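Local coordinates for colicin-D (Escherichia coli, PDB 5ZNM), which is a plasmid-encoded bacteriocin that kills related bacteria by blocking protein synthesis, seen here as its central domain joined to the C-terminal tRNase domain, at residues A[30-43]-A[225-237]. Numbering follows the deposited sequence.
Sequences YTQEMMERANSVMN and NHQPVPVTPVHTG. With SO4 (sulfate ion), chain D.
Pro-230 stands edge-on over one face of the Tyr-30 ring, its CG-CD edge turned to it and CD 3.4 Å from the centroid, 9° off the normal, a CH-pi contact suited to the polarised C-H groups beside the proline's amide nitrogen. The pyrrolidine also meets Ala-38, whose short side chain allows close approach, and Met-42, whose CE reaches Pro-230 CB at 3.5 Å because the thioether bends at its last torsion (chi3 -62°). Met-35 runs with CG anti to the backbone N, laying its SD 3.7 Å from Pro-228 CB. One direct hydrogen bond joins the segments: Val-231 N gives to Asn-39 OD1 at 2.9 Å, nearly straight (170°) and onto a lone pair in the carbonyl plane. A water bridges Tyr-30 N and Pro-228 O, while Pro-233 closes the far end against Asn-43.

Further out, Tyr-30 OH is bonded to Gly-192 O, and Gln-216 grips the chain at Pro-230 O and Thr-232 N. Thr-31 is the N-cap, its OG1 accepting from Met-34 N in a capping box; Asn-43 ND2 binds Asn-39 O at the other end. A capped amphipathic helix thus packs against an extended segment with prolines at 228, 230 and 233, within the pyocin-like central domain.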
loop_
_atom_site.group_PDB
_atom_site.type_symbol
_atom_site.label_atom_id
_atom_site.label_comp_id
_atom_site.label_asym_id
_atom_site.label_seq_id
_atom_site.Cartn_x
_atom_site.Cartn_y
_atom_site.Cartn_z
ATOM N N TYR A 30 11.622 15.684 16.899
ATOM C CA TYR A 30 11.394 15.036 18.178
ATOM C C TYR A 30 12.714 14.939 18.914
ATOM O O TYR A 30 13.669 14.330 18.418
ATOM C CB TYR A 30 10.764 13.650 17.987
ATOM C CG TYR A 30 9.370 13.752 17.423
ATOM C CD1 TYR A 30 9.165 13.884 16.054
ATOM C CD2 TYR A 30 8.255 13.740 18.262
ATOM C CE1 TYR A 30 7.887 14.002 15.529
ATOM C CE2 TYR A 30 6.968 13.854 17.749
ATOM C CZ TYR A 30 6.790 13.983 16.387
ATOM O OH TYR A 30 5.521 14.097 15.887
ATOM N N THR A 31 12.768 15.552 20.087
ATOM C CA THR A 31 13.805 15.180 21.019
ATOM C C THR A 31 13.584 13.740 21.467
ATOM O O THR A 31 12.504 13.158 21.306
ATOM C CB THR A 31 13.816 16.124 22.219
ATOM O OG1 THR A 31 12.581 16.006 22.929
ATOM C CG2 THR A 31 13.990 17.574 21.747
ATOM N N GLN A 32 14.660 13.146 21.975
ATOM C CA GLN A 32 14.598 11.871 22.669
ATOM C C GLN A 32 13.411 11.830 23.640
ATOM O O GLN A 32 12.525 10.970 23.537
ATOM C CB GLN A 32 15.930 11.689 23.401
ATOM C CG GLN A 32 16.129 10.378 24.068
ATOM C CD GLN A 32 16.470 9.303 23.091
ATOM O OE1 GLN A 32 17.132 9.533 22.081
ATOM N NE2 GLN A 32 15.993 8.120 23.370
ATOM N N GLU A 33 13.385 12.795 24.565
ATOM C CA GLU A 33 12.346 12.891 25.588
ATOM C C GLU A 33 10.949 12.928 24.977
ATOM O O GLU A 33 10.027 12.260 25.464
ATOM C CB GLU A 33 12.575 14.144 26.449
ATOM C CG GLU A 33 13.991 14.363 26.955
ATOM C CD GLU A 33 14.858 15.176 25.985
ATOM O OE1 GLU A 33 14.891 16.407 26.099
ATOM O OE2 GLU A 33 15.504 14.574 25.121
ATOM N N MET A 34 10.761 13.744 23.934
ATOM C CA MET A 34 9.460 13.812 23.277
ATOM C C MET A 34 9.065 12.455 22.724
ATOM O O MET A 34 7.923 12.009 22.888
ATOM C CB MET A 34 9.483 14.830 22.141
ATOM C CG MET A 34 9.481 16.281 22.584
ATOM S SD MET A 34 9.750 17.371 21.182
ATOM C CE MET A 34 8.238 17.140 20.252
ATOM N N MET A 35 9.998 11.797 22.038
ATOM C CA MET A 35 9.675 10.544 21.372
ATOM C C MET A 35 9.251 9.486 22.383
ATOM O O MET A 35 8.331 8.697 22.125
ATOM C CB MET A 35 10.879 10.080 20.544
ATOM C CG MET A 35 10.683 8.712 19.945
ATOM S SD MET A 35 12.241 7.926 19.536
ATOM C CE MET A 35 13.029 7.888 21.145
ATOM N N GLU A 36 9.898 9.475 23.550
ATOM C CA GLU A 36 9.529 8.553 24.611
ATOM C C GLU A 36 8.122 8.835 25.120
ATOM O O GLU A 36 7.328 7.909 25.328
ATOM C CB GLU A 36 10.534 8.657 25.751
ATOM C CG GLU A 36 11.942 8.306 25.358
ATOM C CD GLU A 36 12.698 7.659 26.493
ATOM O OE1 GLU A 36 13.663 8.276 26.990
ATOM O OE2 GLU A 36 12.321 6.537 26.887
ATOM N N ARG A 37 7.800 10.110 25.356
ATOM C CA ARG A 37 6.463 10.431 25.843
ATOM C C ARG A 37 5.415 10.096 24.793
ATOM O O ARG A 37 4.332 9.594 25.121
ATOM C CB ARG A 37 6.387 11.903 26.247
ATOM C CG ARG A 37 7.337 12.276 27.383
ATOM C CD ARG A 37 7.071 13.677 27.929
ATOM N NE ARG A 37 7.408 14.740 26.992
ATOM C CZ ARG A 37 8.456 15.547 27.126
ATOM N NH1 ARG A 37 9.275 15.417 28.161
ATOM N NH2 ARG A 37 8.683 16.491 26.224
ATOM N N ALA A 38 5.734 10.327 23.517
ATOM C CA ALA A 38 4.781 10.013 22.461
ATOM C C ALA A 38 4.555 8.510 22.361
ATOM O O ALA A 38 3.414 8.055 22.194
ATOM C CB ALA A 38 5.266 10.600 21.130
ATOM N N ASN A 39 5.621 7.721 22.514
ATOM C CA ASN A 39 5.472 6.275 22.411
ATOM C C ASN A 39 4.723 5.704 23.611
ATOM O O ASN A 39 3.901 4.797 23.447
ATOM C CB ASN A 39 6.838 5.609 22.262
ATOM C CG ASN A 39 7.409 5.760 20.866
ATOM O OD1 ASN A 39 6.696 6.084 19.906
ATOM N ND2 ASN A 39 8.708 5.530 20.744
ATOM N N SER A 40 4.991 6.216 24.819
ATOM C CA SER A 40 4.183 5.841 25.987
ATOM C C SER A 40 2.699 6.028 25.714
ATOM O O SER A 40 1.883 5.138 25.983
ATOM C CB SER A 40 4.569 6.679 27.213
ATOM O OG SER A 40 5.762 6.235 27.828
ATOM N N VAL A 41 2.336 7.201 25.196
ATOM C CA VAL A 41 0.932 7.565 25.062
ATOM C C VAL A 41 0.245 6.724 23.988
ATOM O O VAL A 41 -0.925 6.347 24.135
ATOM C CB VAL A 41 0.827 9.077 24.790
ATOM C CG1 VAL A 41 -0.487 9.431 24.176
ATOM C CG2 VAL A 41 1.020 9.847 26.088
ATOM N N MET A 42 0.950 6.396 22.903
ATOM C CA MET A 42 0.324 5.592 21.853
ATOM C C MET A 42 0.231 4.117 22.213
ATOM O O MET A 42 -0.527 3.380 21.572
ATOM C CB MET A 42 1.081 5.729 20.535
ATOM C CG MET A 42 0.842 7.045 19.828
ATOM S SD MET A 42 1.549 7.037 18.183
ATOM C CE MET A 42 3.283 6.812 18.578
ATOM N N ASN A 43 0.977 3.670 23.216
ATOM C CA ASN A 43 0.949 2.278 23.637
ATOM C C ASN A 43 0.016 2.028 24.817
ATOM O O ASN A 43 0.001 0.914 25.350
ATOM C CB ASN A 43 2.363 1.804 23.958
ATOM C CG ASN A 43 3.121 1.397 22.719
ATOM O OD1 ASN A 43 3.030 0.250 22.277
ATOM N ND2 ASN A 43 3.865 2.336 22.135
ATOM N N ASN A 225 20.363 5.544 10.540
ATOM C CA ASN A 225 19.920 6.207 9.319
ATOM C C ASN A 225 18.678 7.066 9.528
ATOM O O ASN A 225 18.260 7.756 8.590
ATOM C CB ASN A 225 19.660 5.173 8.221
ATOM C CG ASN A 225 20.904 4.393 7.859
ATOM O OD1 ASN A 225 22.011 4.823 8.153
ATOM N ND2 ASN A 225 20.728 3.231 7.240
ATOM N N HIS A 226 18.088 7.047 10.722
ATOM C CA HIS A 226 16.834 7.737 10.992
ATOM C C HIS A 226 16.975 8.580 12.248
ATOM O O HIS A 226 17.744 8.252 13.153
ATOM C CB HIS A 226 15.663 6.749 11.195
ATOM C CG HIS A 226 15.503 5.771 10.078
ATOM N ND1 HIS A 226 14.991 6.128 8.850
ATOM C CD2 HIS A 226 15.788 4.451 10.000
ATOM C CE1 HIS A 226 14.978 5.071 8.057
ATOM N NE2 HIS A 226 15.451 4.038 8.732
ATOM N N GLN A 227 16.209 9.646 12.303
ATOM C CA GLN A 227 16.133 10.499 13.478
ATOM C C GLN A 227 14.945 10.085 14.335
ATOM O O GLN A 227 14.074 9.343 13.872
ATOM C CB GLN A 227 16.011 11.961 13.037
ATOM C CG GLN A 227 17.182 12.396 12.148
ATOM C CD GLN A 227 17.426 13.898 12.196
ATOM O OE1 GLN A 227 17.448 14.493 13.269
ATOM N NE2 GLN A 227 17.607 14.509 11.036
ATOM N N PRO A 228 14.886 10.506 15.601
ATOM C CA PRO A 228 13.806 10.020 16.480
ATOM C C PRO A 228 12.432 10.481 16.008
ATOM O O PRO A 228 12.220 11.654 15.699
ATOM C CB PRO A 228 14.165 10.614 17.848
ATOM C CG PRO A 228 15.671 10.911 17.755
ATOM C CD PRO A 228 15.878 11.312 16.339
ATOM N N VAL A 229 11.499 9.534 15.944
ATOM C CA VAL A 229 10.087 9.828 15.663
ATOM C C VAL A 229 9.231 8.861 16.463
ATOM O O VAL A 229 9.670 7.765 16.805
ATOM C CB VAL A 229 9.737 9.694 14.157
ATOM C CG1 VAL A 229 10.520 10.688 13.257
ATOM C CG2 VAL A 229 9.921 8.232 13.677
ATOM N N PRO A 230 7.992 9.266 16.774
ATOM C CA PRO A 230 7.063 8.308 17.389
ATOM C C PRO A 230 6.790 7.172 16.424
ATOM O O PRO A 230 6.746 7.359 15.207
ATOM C CB PRO A 230 5.795 9.137 17.642
ATOM C CG PRO A 230 6.219 10.572 17.500
ATOM C CD PRO A 230 7.337 10.553 16.505
ATOM N N VAL A 231 6.597 5.985 16.978
ATOM C CA VAL A 231 6.329 4.799 16.171
ATOM C C VAL A 231 4.939 4.304 16.547
ATOM O O VAL A 231 4.694 3.911 17.694
ATOM C CB VAL A 231 7.403 3.724 16.361
ATOM C CG1 VAL A 231 6.988 2.425 15.676
ATOM C CG2 VAL A 231 8.721 4.218 15.734
ATOM N N THR A 232 4.018 4.384 15.603
ATOM C CA THR A 232 2.668 3.881 15.839
ATOM C C THR A 232 2.685 2.355 15.881
ATOM O O THR A 232 3.313 1.726 15.014
ATOM C CB THR A 232 1.735 4.368 14.734
ATOM O OG1 THR A 232 1.794 5.795 14.662
ATOM C CG2 THR A 232 0.294 3.929 15.009
ATOM N N PRO A 233 2.055 1.724 16.878
ATOM C CA PRO A 233 2.014 0.255 16.899
ATOM C C PRO A 233 1.337 -0.264 15.643
ATOM O O PRO A 233 0.308 0.257 15.219
ATOM C CB PRO A 233 1.202 -0.063 18.161
ATOM C CG PRO A 233 1.449 1.132 19.046
ATOM C CD PRO A 233 1.505 2.306 18.114
ATOM N N VAL A 234 1.933 -1.276 15.040
ATOM C CA VAL A 234 1.488 -1.783 13.753
ATOM C C VAL A 234 0.600 -2.992 13.986
ATOM O O VAL A 234 0.823 -3.772 14.919
ATOM C CB VAL A 234 2.692 -2.116 12.854
ATOM C CG1 VAL A 234 2.249 -2.795 11.567
ATOM C CG2 VAL A 234 3.442 -0.830 12.539
ATOM N N HIS A 235 -0.435 -3.122 13.164
ATOM C CA HIS A 235 -1.351 -4.234 13.305
ATOM C C HIS A 235 -0.626 -5.557 13.123
ATOM O O HIS A 235 0.088 -5.766 12.138
ATOM C CB HIS A 235 -2.502 -4.136 12.309
ATOM C CG HIS A 235 -3.436 -5.304 12.380
ATOM N ND1 HIS A 235 -4.172 -5.598 13.508
ATOM C CD2 HIS A 235 -3.713 -6.282 11.485
ATOM C CE1 HIS A 235 -4.882 -6.691 13.296
ATOM N NE2 HIS A 235 -4.624 -7.124 12.075
ATOM N N THR A 236 -0.809 -6.438 14.098
ATOM C CA THR A 236 -0.403 -7.827 14.020
ATOM C C THR A 236 -1.624 -8.701 14.266
ATOM O O THR A 236 -2.655 -8.237 14.760
ATOM C CB THR A 236 0.704 -8.142 15.034
ATOM O OG1 THR A 236 0.406 -7.493 16.279
ATOM C CG2 THR A 236 2.066 -7.667 14.511
ATOM N N GLY A 237 -1.508 -9.968 13.903
ATOM C CA GLY A 237 -2.588 -10.919 14.096
ATOM C C GLY A 237 -3.344 -11.183 12.801
ATOM O O GLY A 237 -2.740 -11.465 11.768
HETATM S S SO4 D . 14.811 1.052 6.627
HETATM O O1 SO4 D . 16.038 1.835 6.793
HETATM O O2 SO4 D . 15.021 -0.277 7.203
HETATM O O3 SO4 D . 13.702 1.718 7.312
HETATM O O4 SO4 D . 14.489 0.895 5.207
HETATM O O HOH W 1 12.838 14.174 14.775
#